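Long-range contacts in NikO protein (PDB 4FQD), which transfers an enolpyruvyl group in nikkomycin biosynthesis, as a MurA-like member of the EPSP synthase family that probably takes the group from phosphoenolpyruvate: residues F33-V38 with K218-D223; V41-T46 with T226-L231; D146-F151 with V196-L201; G203-G208 with R248-L253; T209-H214 with T242-G247. The protein carries 4 engineered substitutions. One frame throughout, in Å; residues are numbered along the deposited sequence.

The five contacts lie in one of the two inverse beta/alpha-barrel domains of the EPSP synthase fold. Contacts 1 and 2 follow the same helix pair, 34-44 with 219-231, from its first turns to its last, their centres about 12 Å apart. Helix 192-204 ties in the rest: contact 3 packs it on helix 142-149, contact 4 holds its C-terminal end against the loop 248-253, and L200 packs on L212 and I245 of the strand pair in contact 5. Contacts 1 and 3 meet at a salt bridge, D220 OD1 to K197 NZ at 2.8 Å, beside a sulfate ion that K197 also binds and that may mark a pocket. Contacts 4 and 5 adjoin through G208 and G247.

Contact 1 of 5, residues F33-V38 with K218-D223; sequences FKHSLV and KPDVTD
H35 and S36, on the first turn of helix 34-44, meet P219, D220 and D223 at the N-terminal end of helix 219-231, in a helix-helix contact deep in the fold, its centre about 8 Å from the centre of the chain. The two helices run in nearly the same direction, their short axes 8.4 Å apart at an angle of 33°. D220 is at the centre. Its carboxylate lies against the CB of H35, with H35 CB 3.2 Å from D220 OD1, and the planes of the imidazole and the carboxylate are 27° apart. With CG of H35 anti to the carbonyl carbon (chi1 -62°), the far end of the ring heads away from helix 219-231 and leaves CB against the carboxylate. D220 OD1 also lies 3.3 Å from H35 O, two acceptors side by side; the salt bridge from OD1 to K197 would offset that repulsion and fix the carboxylate. A second polar link is weak: S36 OG donates to D223 OD2 over 3.4 Å, while the other oxygen of D223 holds R292 in a salt bridge. F33, at the N-cap position, closes the end of the contact. One face of its ring carries H35 CB, 3.8 Å above the plane, and its edge approaches the backbone of the other helix, F33 CE2 to D220 N at 4.2 Å. A sulfate ion about 5 Å from the D220 side chain is consistent with an anion-binding site here. Inner helices that direct their N-terminal ends to the interdomain cleft are characteristic of the inverse barrel of the EPSP synthase family.

Contact 2 of 5, residues V41-T46 with T226-L231; sequences VAAAAT and TVLRDL
A43 meets V227, L228 and L231 in a mainly apolar contact, with no hydrogen bond passing between segments 41-46 and 226-231. The methyl of A43 is the centre of it. Nearest to that methyl is L228 CD2, 3.7 Å from A43 CB, and V227 CG1 reaches the same methyl at 3.9 Å. V227 can do this because CG1 stands anti to the backbone N (chi1 172°), pointing that branch across to helix 34-44. From further along helix 219-231, L231 CD1 approaches A43 CB at 4.3 Å. The small alanine lets the backbones come close, with A43 CA and L228 CA 6.2 Å apart.

The polar part stays within the first segment. A43 O receives the hydroxyl of T46, OG1 to O 2.8 Å, with the donor tilted 27° from the carbonyl plane. The methyl L231 CD1 touches the same oxygen at 3.3 Å, so this buried carbonyl has both a hydrogen-bond donor and an apolar neighbour.

Around this pair, V41 packs on L65 and F69 of helix 60-71, A44 and L231 both rest on V51 of strand 50-54, L231 also touches V257 of strand 257-260, and A42 and A43 lean on L201 of helix 192-204.

Contact 3 of 5, residues D146-F151 with V196-L201; sequences DVMGRF and VKTALL. With SO4 (sulfate ion), chain C.
V147 and M148 of helix 142-149 pack against T198 and A199 of helix 192-204, a buried helix-helix contact in one inverse beta/alpha-barrel domain of the EPSP synthase fold. V147 leads. Its CG1 branch, anti to the backbone N (chi1 170°), reaches the other helix between T198 and A199: V147 CG1 is 3.7 Å from A199 CB and 3.8 Å from T198 CG2. The same branch lies against the backbone of the partner helix, V147 CG1 to A199 N 3.6 Å. The backbones approach closely here as well, V147 CA to A199 CA being 6.2 Å. M148 follows with its methylene rather than its sulfur, M148 CG lying 3.7 Å from T198 CG2, and the two side chains cross at about a right angle. T198 thus offers its methyl to both residues, while its hydroxyl turns back to G194 O within its own helix and is satisfied there. R150 leans away from the second helix toward D146 and forms a salt bridge with D179. F151 ends the segment and brings its ring back to the contact. Its CZ atom approaches the backbone carbonyl of the partner obliquely, F151 CZ to A199 O at 3.7 Å, and M202, T206 and T210 also border the ring, so that F151 fills the corner between helix 192-204 and strand 209-213. K197, the partner of D220, leaves helix 192-204 in another direction, its chain extended beyond CG, to a sulfate ion probably taken up from the crystallisation medium. The sulfate is also held by S193 OG, and K197 NZ donates to its O1 at 3.0 Å.

Contact 4 of 5, residues G203-G208 with R248-L253; sequences GAVTHG and RGPESL
H207 and E251 are brought together by their side-chain torsions: the imidazole stands beside its own backbone N, and the CG of E251 takes the crowded position between backbone N and carbonyl carbon (chi1 61°), after which a bend at chi2 swings the carboxylate to the ring. H207 NE2 donates to the syn side of E251 OE2 over a short 2.5 Å, in a bent bond with an N-H...O angle of 135°, and OE2 lies tilted out of the imidazole plane. Ring and carboxylate planes are nearly perpendicular, 87° apart. The ring edge also lies along the backbone, H207 CD2 being 3.3 Å from G249 N.

Deeper in, a water joins the end of helix 192-204 to the loop. It donates to A204 O at 2.7 Å and to S252 OG at 3.0 Å, and accepts from R248 N at 3.0 Å. S252 OG in turn donates to G249 O at 2.6 Å, in the carbonyl plane, and S252 N grips the same oxygen. Apolar contact completes the interface, V205 CB meeting P250 CG at 4.0 Å; L253 CD1 lies 4.5 Å from A204 CB, and T46 touches both V205 and L253.

R248 O is an unfavourable acceptor neighbour of E251 OE2. The nearby carboxylate would probably favour a protonated imidazole. The histidine-carboxylate bond thus fastens the solvent-exposed side of the contact, while the water satisfies the helix-end carbonyl in the buried part.

Contact 5 of 5, residues T209-H214 with T242-G247; sequences TTTLQH and TWVIHG
T209 to Q213 pair with T242 to H246 as antiparallel strands, the central two of a four-stranded mixed sheet on the outside of the inverse beta/alpha barrel, with helices on its inner face. The backbones exchange four hydrogen bonds, among them I245 N to T210 O and L212 N to W243 O, both 2.7 Å, and side chains alternate between the faces.

On the face of T209, T211, Q213, T242, V244 and H246, the threonines stand with CG2 anti to the backbone N, which turns their methyls to the partner strand. T209 CG2 meets V244 CG1 at 3.7 Å, and T211 CG2 meets T242 CG2 at 3.8 Å. T209 and H246 run alongside each other, and a weak hydrogen bond joins T209 OG1 and H246 ND1 (3.3 Å). H246 NE2 is taken by E236.

The other face, of T210, L212, W243 and I245, turns to helices 192-204 and 219-231. L212 and I245 meet aslant there, both packing on L200. I245 has chi2 at 102°, off a staggered position, and this carries CD1 to 3.7 Å from L212 CG. W243 turns away to stack with F237 and touch V221. Back on the threonine face, V244 CG1 sits 3.4 Å above the H246 ring plane, toward its rim.

Contact 1 of 5, residues F33-V38 with K218-D223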
# COMPACT_ATOMS: atom_id res chain seq x y z
N PHE A 33 -5.19 25.25 10.52
CA PHE A 33 -4.17 24.21 10.42
C PHE A 33 -2.95 24.56 11.27
O PHE A 33 -2.31 25.59 11.07
CB PHE A 33 -3.76 24.01 8.96
CG PHE A 33 -3.08 22.69 8.69
CD1 PHE A 33 -3.13 21.67 9.62
CD2 PHE A 33 -2.39 22.49 7.51
CE1 PHE A 33 -2.50 20.46 9.37
CE2 PHE A 33 -1.76 21.28 7.25
CZ PHE A 33 -1.82 20.27 8.18
N LYS A 34 -2.65 23.68 12.22
CA LYS A 34 -1.50 23.82 13.09
C LYS A 34 -0.19 23.94 12.32
O LYS A 34 0.66 24.77 12.63
CB LYS A 34 -1.42 22.62 14.04
CG LYS A 34 -0.07 22.43 14.69
CD LYS A 34 -0.02 21.12 15.46
CE LYS A 34 1.37 20.86 16.02
NZ LYS A 34 1.43 19.57 16.76
N HIS A 35 -0.04 23.11 11.29
CA HIS A 35 1.19 23.06 10.52
C HIS A 35 1.35 24.27 9.59
O HIS A 35 2.46 24.72 9.34
CB HIS A 35 1.29 21.75 9.75
CG HIS A 35 1.33 20.54 10.63
ND1 HIS A 35 0.51 19.45 10.44
CD2 HIS A 35 2.09 20.24 11.71
CE1 HIS A 35 0.76 18.54 11.36
NE2 HIS A 35 1.72 18.99 12.14
N SER A 36 0.23 24.78 9.10
CA SER A 36 0.25 25.99 8.28
C SER A 36 0.57 27.21 9.13
O SER A 36 1.22 28.15 8.68
CB SER A 36 -1.10 26.20 7.58
OG SER A 36 -1.29 25.25 6.55
N LEU A 37 0.11 27.17 10.38
CA LEU A 37 0.41 28.23 11.34
C LEU A 37 1.92 28.33 11.57
O LEU A 37 2.47 29.43 11.59
CB LEU A 37 -0.30 27.95 12.66
CG LEU A 37 0.16 28.78 13.86
CD1 LEU A 37 -0.09 30.26 13.62
CD2 LEU A 37 -0.55 28.32 15.12
N VAL A 38 2.56 27.18 11.73
CA VAL A 38 4.00 27.13 11.93
C VAL A 38 4.76 27.73 10.75
O VAL A 38 5.64 28.58 10.94
CB VAL A 38 4.48 25.68 12.16
CG1 VAL A 38 6.00 25.59 12.06
CG2 VAL A 38 3.99 25.16 13.50
N LYS A 218 1.49 19.43 0.09
CA LYS A 218 0.36 19.70 0.98
C LYS A 218 0.30 21.19 1.33
O LYS A 218 1.31 21.89 1.22
CB LYS A 218 0.47 18.85 2.24
CG LYS A 218 0.44 17.35 1.97
CD LYS A 218 -0.81 16.96 1.22
CE LYS A 218 -0.88 15.46 0.98
NZ LYS A 218 -0.99 14.70 2.26
N PRO A 219 -0.88 21.69 1.74
CA PRO A 219 -1.05 23.10 2.13
C PRO A 219 -0.03 23.53 3.18
O PRO A 219 0.24 24.72 3.33
CB PRO A 219 -2.45 23.12 2.73
CG PRO A 219 -3.17 22.06 2.01
CD PRO A 219 -2.17 20.97 1.76
N ASP A 220 0.50 22.55 3.90
CA ASP A 220 1.61 22.73 4.83
C ASP A 220 2.69 23.61 4.20
O ASP A 220 3.17 24.57 4.81
CB ASP A 220 2.19 21.36 5.17
CG ASP A 220 2.73 21.29 6.57
OD1 ASP A 220 3.06 22.35 7.14
OD2 ASP A 220 2.84 20.16 7.11
N VAL A 221 3.07 23.26 2.97
CA VAL A 221 4.09 23.99 2.23
C VAL A 221 3.45 25.01 1.28
O VAL A 221 3.94 26.13 1.14
CB VAL A 221 4.97 23.01 1.42
CG1 VAL A 221 5.80 23.76 0.39
CG2 VAL A 221 5.86 22.21 2.35
N THR A 222 2.35 24.61 0.65
CA THR A 222 1.65 25.44 -0.32
C THR A 222 1.27 26.82 0.23
O THR A 222 1.48 27.83 -0.43
CB THR A 222 0.38 24.73 -0.85
OG1 THR A 222 0.76 23.78 -1.86
CG2 THR A 222 -0.59 25.73 -1.46
N ASP A 223 0.73 26.85 1.44
CA ASP A 223 0.31 28.10 2.05
C ASP A 223 1.49 29.00 2.42
O ASP A 223 1.37 30.23 2.38
CB ASP A 223 -0.57 27.85 3.28
CG ASP A 223 -1.93 27.29 2.91
OD1 ASP A 223 -2.33 27.43 1.73
OD2 ASP A 223 -2.61 26.73 3.79

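Contact 2 of 5, residues V41-T46 with T226-L231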
# COMPACT_ATOMS: atom_id res chain seq x y z
N VAL A 41 4.15 31.55 10.35
CA VAL A 41 4.92 32.27 11.36
C VAL A 41 6.41 32.22 11.03
O VAL A 41 7.12 33.22 11.18
CB VAL A 41 4.67 31.69 12.77
CG1 VAL A 41 5.72 32.17 13.76
CG2 VAL A 41 3.28 32.05 13.25
N ALA A 42 6.87 31.07 10.56
CA ALA A 42 8.26 30.89 10.17
C ALA A 42 8.64 31.84 9.04
O ALA A 42 9.73 32.42 9.03
CB ALA A 42 8.52 29.45 9.75
N ALA A 43 7.73 32.01 8.08
CA ALA A 43 7.94 32.93 6.97
C ALA A 43 7.90 34.37 7.46
O ALA A 43 8.60 35.24 6.94
CB ALA A 43 6.90 32.70 5.90
N ALA A 44 7.07 34.62 8.47
CA ALA A 44 6.94 35.95 9.05
C ALA A 44 8.19 36.35 9.82
O ALA A 44 8.54 37.53 9.90
CB ALA A 44 5.72 36.02 9.95
N ALA A 45 8.87 35.36 10.39
CA ALA A 45 10.06 35.60 11.19
C ALA A 45 11.22 36.11 10.35
O ALA A 45 12.17 36.69 10.88
CB ALA A 45 10.46 34.33 11.93
N THR A 46 11.14 35.90 9.04
CA THR A 46 12.20 36.33 8.13
C THR A 46 11.93 37.74 7.61
O THR A 46 12.82 38.38 7.06
CB THR A 46 12.30 35.39 6.92
OG1 THR A 46 11.18 35.60 6.05
CG2 THR A 46 12.33 33.94 7.36
N THR A 226 2.45 31.03 -0.57
CA THR A 226 1.57 32.18 -0.73
C THR A 226 1.96 33.31 0.22
O THR A 226 1.95 34.48 -0.17
CB THR A 226 0.10 31.79 -0.48
OG1 THR A 226 -0.28 30.75 -1.40
CG2 THR A 226 -0.82 32.99 -0.68
N VAL A 227 2.32 32.95 1.44
CA VAL A 227 2.73 33.94 2.44
C VAL A 227 4.03 34.63 2.02
O VAL A 227 4.13 35.86 2.08
CB VAL A 227 2.91 33.30 3.83
CG1 VAL A 227 3.53 34.30 4.80
CG2 VAL A 227 1.58 32.79 4.36
N LEU A 228 5.01 33.85 1.60
CA LEU A 228 6.28 34.39 1.13
C LEU A 228 6.09 35.30 -0.08
O LEU A 228 6.73 36.35 -0.19
CB LEU A 228 7.27 33.27 0.80
CG LEU A 228 7.96 32.61 2.00
CD1 LEU A 228 8.87 31.48 1.55
CD2 LEU A 228 8.74 33.65 2.80
N ARG A 229 5.22 34.88 -0.99
CA ARG A 229 4.89 35.68 -2.17
C ARG A 229 4.31 37.03 -1.77
O ARG A 229 4.69 38.07 -2.31
CB ARG A 229 3.91 34.94 -3.07
CG ARG A 229 4.54 33.88 -3.96
CD ARG A 229 3.49 33.09 -4.72
NE ARG A 229 4.07 32.17 -5.69
CZ ARG A 229 3.38 31.25 -6.36
NH1 ARG A 229 2.08 31.12 -6.16
NH2 ARG A 229 4.00 30.46 -7.22
N ASP A 230 3.38 37.01 -0.82
CA ASP A 230 2.73 38.23 -0.36
C ASP A 230 3.68 39.13 0.43
O ASP A 230 3.50 40.34 0.49
CB ASP A 230 1.49 37.90 0.49
CG ASP A 230 0.43 37.15 -0.30
OD1 ASP A 230 0.52 37.13 -1.54
OD2 ASP A 230 -0.49 36.59 0.33
N LEU A 231 4.70 38.52 1.03
CA LEU A 231 5.72 39.27 1.76
C LEU A 231 6.59 40.07 0.81
O LEU A 231 7.07 41.16 1.15
CB LEU A 231 6.59 38.33 2.61
CG LEU A 231 5.99 37.81 3.92
CD1 LEU A 231 6.90 36.78 4.56
CD2 LEU A 231 5.72 38.96 4.88

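Contact 3 of 5, residues D146-F151 with V196-L201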
# COMPACT_ATOMS: atom_id res chain seq x y z
N ASP A 146 21.33 19.71 6.94
CA ASP A 146 21.89 19.38 5.64
C ASP A 146 21.38 20.33 4.56
O ASP A 146 22.11 20.70 3.65
CB ASP A 146 21.58 17.93 5.27
CG ASP A 146 22.27 17.50 3.99
OD1 ASP A 146 21.71 17.75 2.90
OD2 ASP A 146 23.37 16.91 4.07
N VAL A 147 20.11 20.71 4.67
CA VAL A 147 19.51 21.64 3.73
C VAL A 147 20.16 23.02 3.84
O VAL A 147 20.61 23.58 2.85
CB VAL A 147 17.99 21.78 3.95
CG1 VAL A 147 17.44 22.93 3.13
CG2 VAL A 147 17.29 20.48 3.61
N MET A 148 20.20 23.55 5.06
CA MET A 148 20.83 24.84 5.32
C MET A 148 22.32 24.81 4.98
O MET A 148 22.90 25.83 4.61
CB MET A 148 20.62 25.27 6.77
CG MET A 148 19.22 25.78 7.07
SD MET A 148 18.98 26.27 8.79
CE MET A 148 19.00 24.67 9.59
N GLY A 149 22.92 23.64 5.10
CA GLY A 149 24.33 23.46 4.78
C GLY A 149 24.63 23.71 3.31
O GLY A 149 25.73 24.13 2.96
N ARG A 150 23.65 23.45 2.45
CA ARG A 150 23.82 23.66 1.02
C ARG A 150 23.78 25.14 0.67
O ARG A 150 24.20 25.54 -0.42
CB ARG A 150 22.74 22.92 0.23
CG ARG A 150 22.69 21.43 0.49
CD ARG A 150 22.14 20.71 -0.73
NE ARG A 150 21.71 19.35 -0.41
CZ ARG A 150 21.29 18.48 -1.32
NH1 ARG A 150 21.25 18.82 -2.60
NH2 ARG A 150 20.91 17.26 -0.95
N PHE A 151 23.27 25.96 1.59
CA PHE A 151 23.22 27.40 1.40
C PHE A 151 24.44 28.08 2.01
O PHE A 151 24.54 29.31 2.00
CB PHE A 151 21.93 27.98 1.99
CG PHE A 151 20.68 27.59 1.25
CD1 PHE A 151 20.06 26.38 1.50
CD2 PHE A 151 20.12 28.44 0.31
CE1 PHE A 151 18.91 26.02 0.82
CE2 PHE A 151 18.97 28.09 -0.37
CZ PHE A 151 18.36 26.88 -0.11
N VAL A 196 11.74 20.62 2.64
CA VAL A 196 11.14 21.52 1.67
C VAL A 196 10.85 22.88 2.29
O VAL A 196 11.13 23.92 1.70
CB VAL A 196 9.84 20.93 1.08
CG1 VAL A 196 9.18 21.94 0.15
CG2 VAL A 196 10.13 19.63 0.35
N LYS A 197 10.29 22.85 3.50
CA LYS A 197 9.98 24.08 4.23
C LYS A 197 11.24 24.89 4.48
O LYS A 197 11.27 26.10 4.26
CB LYS A 197 9.31 23.75 5.56
CG LYS A 197 7.98 23.01 5.42
CD LYS A 197 7.45 22.57 6.77
CE LYS A 197 6.18 21.75 6.61
NZ LYS A 197 5.61 21.37 7.93
N THR A 198 12.29 24.21 4.93
CA THR A 198 13.57 24.86 5.22
C THR A 198 14.19 25.45 3.96
O THR A 198 14.62 26.61 3.96
CB THR A 198 14.56 23.88 5.87
OG1 THR A 198 14.00 23.37 7.09
CG2 THR A 198 15.88 24.58 6.17
N ALA A 199 14.24 24.65 2.90
CA ALA A 199 14.84 25.08 1.64
C ALA A 199 14.12 26.30 1.05
O ALA A 199 14.76 27.20 0.51
CB ALA A 199 14.84 23.94 0.64
N LEU A 200 12.80 26.31 1.16
CA LEU A 200 12.01 27.44 0.68
C LEU A 200 12.33 28.70 1.47
O LEU A 200 12.52 29.77 0.89
CB LEU A 200 10.51 27.13 0.78
CG LEU A 200 9.88 26.51 -0.47
CD1 LEU A 200 8.45 26.11 -0.18
CD2 LEU A 200 9.94 27.49 -1.63
N LEU A 201 12.38 28.58 2.79
CA LEU A 201 12.71 29.70 3.66
C LEU A 201 14.12 30.20 3.38
O LEU A 201 14.35 31.41 3.27
CB LEU A 201 12.58 29.29 5.13
CG LEU A 201 11.16 29.06 5.65
CD1 LEU A 201 11.19 28.47 7.05
CD2 LEU A 201 10.37 30.36 5.63
S SO4 C . 7.12 18.29 9.62
O1 SO4 C . 7.51 19.15 8.51
O2 SO4 C . 6.87 19.11 10.81
O3 SO4 C . 5.90 17.57 9.27
O4 SO4 C . 8.19 17.34 9.90

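Contact 4 of 5, residues G203-G208 with R248-L253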
# COMPACT_ATOMS: atom_id res chain seq x y z
N GLY A 203 15.77 29.85 0.64
CA GLY A 203 15.79 30.41 -0.70
C GLY A 203 15.33 31.85 -0.75
O GLY A 203 15.79 32.63 -1.57
N ALA A 204 14.41 32.20 0.14
CA ALA A 204 13.84 33.55 0.17
C ALA A 204 14.76 34.55 0.86
O ALA A 204 14.74 35.74 0.54
CB ALA A 204 12.47 33.53 0.83
N VAL A 205 15.56 34.07 1.81
CA VAL A 205 16.47 34.94 2.55
C VAL A 205 17.88 34.91 1.97
O VAL A 205 18.84 35.34 2.60
CB VAL A 205 16.53 34.56 4.04
CG1 VAL A 205 15.17 34.78 4.70
CG2 VAL A 205 16.98 33.11 4.20
N THR A 206 18.00 34.39 0.75
CA THR A 206 19.28 34.28 0.08
C THR A 206 19.29 35.08 -1.22
O THR A 206 18.31 35.08 -1.97
CB THR A 206 19.62 32.80 -0.24
OG1 THR A 206 19.69 32.06 0.98
CG2 THR A 206 20.94 32.69 -0.98
N HIS A 207 20.40 35.77 -1.48
CA HIS A 207 20.57 36.48 -2.75
C HIS A 207 20.94 35.50 -3.85
O HIS A 207 22.02 34.91 -3.84
CB HIS A 207 21.66 37.54 -2.62
CG HIS A 207 21.34 38.63 -1.64
ND1 HIS A 207 22.27 39.53 -1.19
CD2 HIS A 207 20.17 38.96 -1.03
CE1 HIS A 207 21.70 40.37 -0.34
NE2 HIS A 207 20.42 40.04 -0.23
N GLY A 208 20.04 35.32 -4.81
CA GLY A 208 20.30 34.42 -5.93
C GLY A 208 19.12 33.53 -6.25
O GLY A 208 18.12 33.51 -5.54
N ARG A 248 15.88 37.61 -3.05
CA ARG A 248 16.46 38.94 -2.99
C ARG A 248 16.77 39.33 -1.54
O ARG A 248 16.84 40.51 -1.21
CB ARG A 248 15.51 39.96 -3.62
CG ARG A 248 15.85 40.30 -5.06
CD ARG A 248 14.61 40.67 -5.86
NE ARG A 248 13.68 41.52 -5.11
CZ ARG A 248 12.47 41.13 -4.71
NH1 ARG A 248 12.04 39.91 -4.99
NH2 ARG A 248 11.70 41.97 -4.03
N GLY A 249 16.96 38.32 -0.70
CA GLY A 249 17.31 38.54 0.69
C GLY A 249 16.13 38.91 1.55
O GLY A 249 15.02 39.11 1.05
N PRO A 250 16.35 39.02 2.87
CA PRO A 250 15.32 39.38 3.84
C PRO A 250 14.81 40.81 3.63
O PRO A 250 13.71 41.14 4.07
CB PRO A 250 16.05 39.29 5.19
CG PRO A 250 17.24 38.43 4.93
CD PRO A 250 17.64 38.73 3.52
N GLU A 251 15.61 41.64 2.97
CA GLU A 251 15.24 43.03 2.73
C GLU A 251 14.12 43.16 1.70
O GLU A 251 13.53 44.23 1.56
CB GLU A 251 16.46 43.85 2.30
CG GLU A 251 17.13 43.39 1.01
CD GLU A 251 18.18 42.32 1.23
OE1 GLU A 251 18.25 41.77 2.35
OE2 GLU A 251 18.96 42.05 0.30
N SER A 252 13.84 42.08 0.99
CA SER A 252 12.78 42.08 -0.02
C SER A 252 11.44 41.68 0.58
O SER A 252 10.40 41.78 -0.08
CB SER A 252 13.14 41.14 -1.17
OG SER A 252 13.29 39.81 -0.71
N LEU A 253 11.46 41.21 1.82
CA LEU A 253 10.25 40.77 2.50
C LEU A 253 9.76 41.84 3.48
O LEU A 253 10.00 41.75 4.68
CB LEU A 253 10.53 39.46 3.25
CG LEU A 253 11.21 38.38 2.41
CD1 LEU A 253 11.57 37.17 3.26
CD2 LEU A 253 10.33 37.96 1.24
O HOH W 1 13.41 36.95 -1.54

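Contact 5 of 5, residues T209-H214 with T242-G247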
# COMPACT_ATOMS: atom_id res chain seq x y z
N THR A 209 19.25 32.77 -7.34
CA THR A 209 18.18 31.89 -7.79
C THR A 209 18.31 30.49 -7.22
O THR A 209 19.28 29.78 -7.50
CB THR A 209 18.14 31.81 -9.33
OG1 THR A 209 17.80 33.10 -9.87
CG2 THR A 209 17.10 30.80 -9.78
N THR A 210 17.33 30.09 -6.43
CA THR A 210 17.29 28.75 -5.86
C THR A 210 16.21 27.92 -6.55
O THR A 210 15.07 28.38 -6.69
CB THR A 210 17.03 28.78 -4.34
OG1 THR A 210 18.13 29.43 -3.68
CG2 THR A 210 16.88 27.38 -3.78
N THR A 211 16.57 26.72 -6.98
CA THR A 211 15.63 25.86 -7.69
C THR A 211 15.40 24.55 -6.93
O THR A 211 16.33 23.78 -6.70
CB THR A 211 16.12 25.54 -9.11
OG1 THR A 211 16.38 26.77 -9.81
CG2 THR A 211 15.07 24.74 -9.87
N LEU A 212 14.15 24.30 -6.56
CA LEU A 212 13.80 23.10 -5.81
C LEU A 212 13.07 22.10 -6.69
O LEU A 212 12.20 22.47 -7.49
CB LEU A 212 12.95 23.46 -4.59
CG LEU A 212 13.51 24.56 -3.69
CD1 LEU A 212 12.65 24.73 -2.44
CD2 LEU A 212 14.96 24.28 -3.32
N GLN A 213 13.42 20.82 -6.54
CA GLN A 213 12.86 19.78 -7.39
C GLN A 213 12.04 18.77 -6.59
O GLN A 213 12.45 18.35 -5.51
CB GLN A 213 13.98 19.05 -8.13
CG GLN A 213 13.59 18.64 -9.52
CD GLN A 213 13.38 19.83 -10.43
OE1 GLN A 213 12.49 19.83 -11.28
NE2 GLN A 213 14.22 20.85 -10.28
N HIS A 214 10.89 18.38 -7.14
CA HIS A 214 9.97 17.45 -6.49
C HIS A 214 9.61 17.86 -5.06
O HIS A 214 9.95 17.16 -4.11
CB HIS A 214 10.56 16.03 -6.48
CG HIS A 214 10.98 15.54 -7.83
ND1 HIS A 214 12.30 15.45 -8.21
CD2 HIS A 214 10.25 15.11 -8.89
CE1 HIS A 214 12.37 14.99 -9.45
NE2 HIS A 214 11.14 14.78 -9.88
N THR A 242 8.98 21.61 -10.50
CA THR A 242 10.07 22.58 -10.42
C THR A 242 9.63 23.91 -9.83
O THR A 242 8.80 24.62 -10.40
CB THR A 242 10.70 22.85 -11.81
OG1 THR A 242 11.20 21.62 -12.35
CG2 THR A 242 11.83 23.85 -11.70
N TRP A 243 10.20 24.25 -8.67
CA TRP A 243 9.93 25.53 -8.02
C TRP A 243 11.19 26.39 -8.02
O TRP A 243 12.25 25.94 -7.59
CB TRP A 243 9.43 25.32 -6.59
CG TRP A 243 8.05 24.74 -6.51
CD1 TRP A 243 7.27 24.35 -7.56
CD2 TRP A 243 7.29 24.50 -5.33
NE1 TRP A 243 6.07 23.87 -7.10
CE2 TRP A 243 6.05 23.96 -5.72
CE3 TRP A 243 7.53 24.69 -3.96
CZ2 TRP A 243 5.06 23.60 -4.82
CZ3 TRP A 243 6.54 24.34 -3.06
CH2 TRP A 243 5.33 23.80 -3.49
N VAL A 244 11.06 27.62 -8.50
CA VAL A 244 12.19 28.53 -8.60
C VAL A 244 12.00 29.75 -7.70
O VAL A 244 11.02 30.48 -7.84
CB VAL A 244 12.41 29.00 -10.05
CG1 VAL A 244 13.54 30.02 -10.11
CG2 VAL A 244 12.71 27.81 -10.95
N ILE A 245 12.93 29.95 -6.78
CA ILE A 245 12.88 31.10 -5.89
C ILE A 245 13.95 32.13 -6.25
O ILE A 245 15.13 31.93 -5.99
CB ILE A 245 13.08 30.70 -4.41
CG1 ILE A 245 12.11 29.59 -4.01
CG2 ILE A 245 12.92 31.92 -3.50
CD1 ILE A 245 12.74 28.22 -3.96
N HIS A 246 13.52 33.23 -6.86
CA HIS A 246 14.44 34.32 -7.16
C HIS A 246 14.64 35.16 -5.91
O HIS A 246 14.02 36.21 -5.74
CB HIS A 246 13.90 35.17 -8.31
CG HIS A 246 13.61 34.39 -9.55
ND1 HIS A 246 14.61 33.91 -10.37
CD2 HIS A 246 12.44 34.01 -10.12
CE1 HIS A 246 14.07 33.26 -11.39
NE2 HIS A 246 12.75 33.31 -11.26
N GLY A 247 15.50 34.68 -5.02
CA GLY A 247 15.71 35.30 -3.73
C GLY A 247 16.41 36.64 -3.80
O GLY A 247 17.41 36.81 -4.50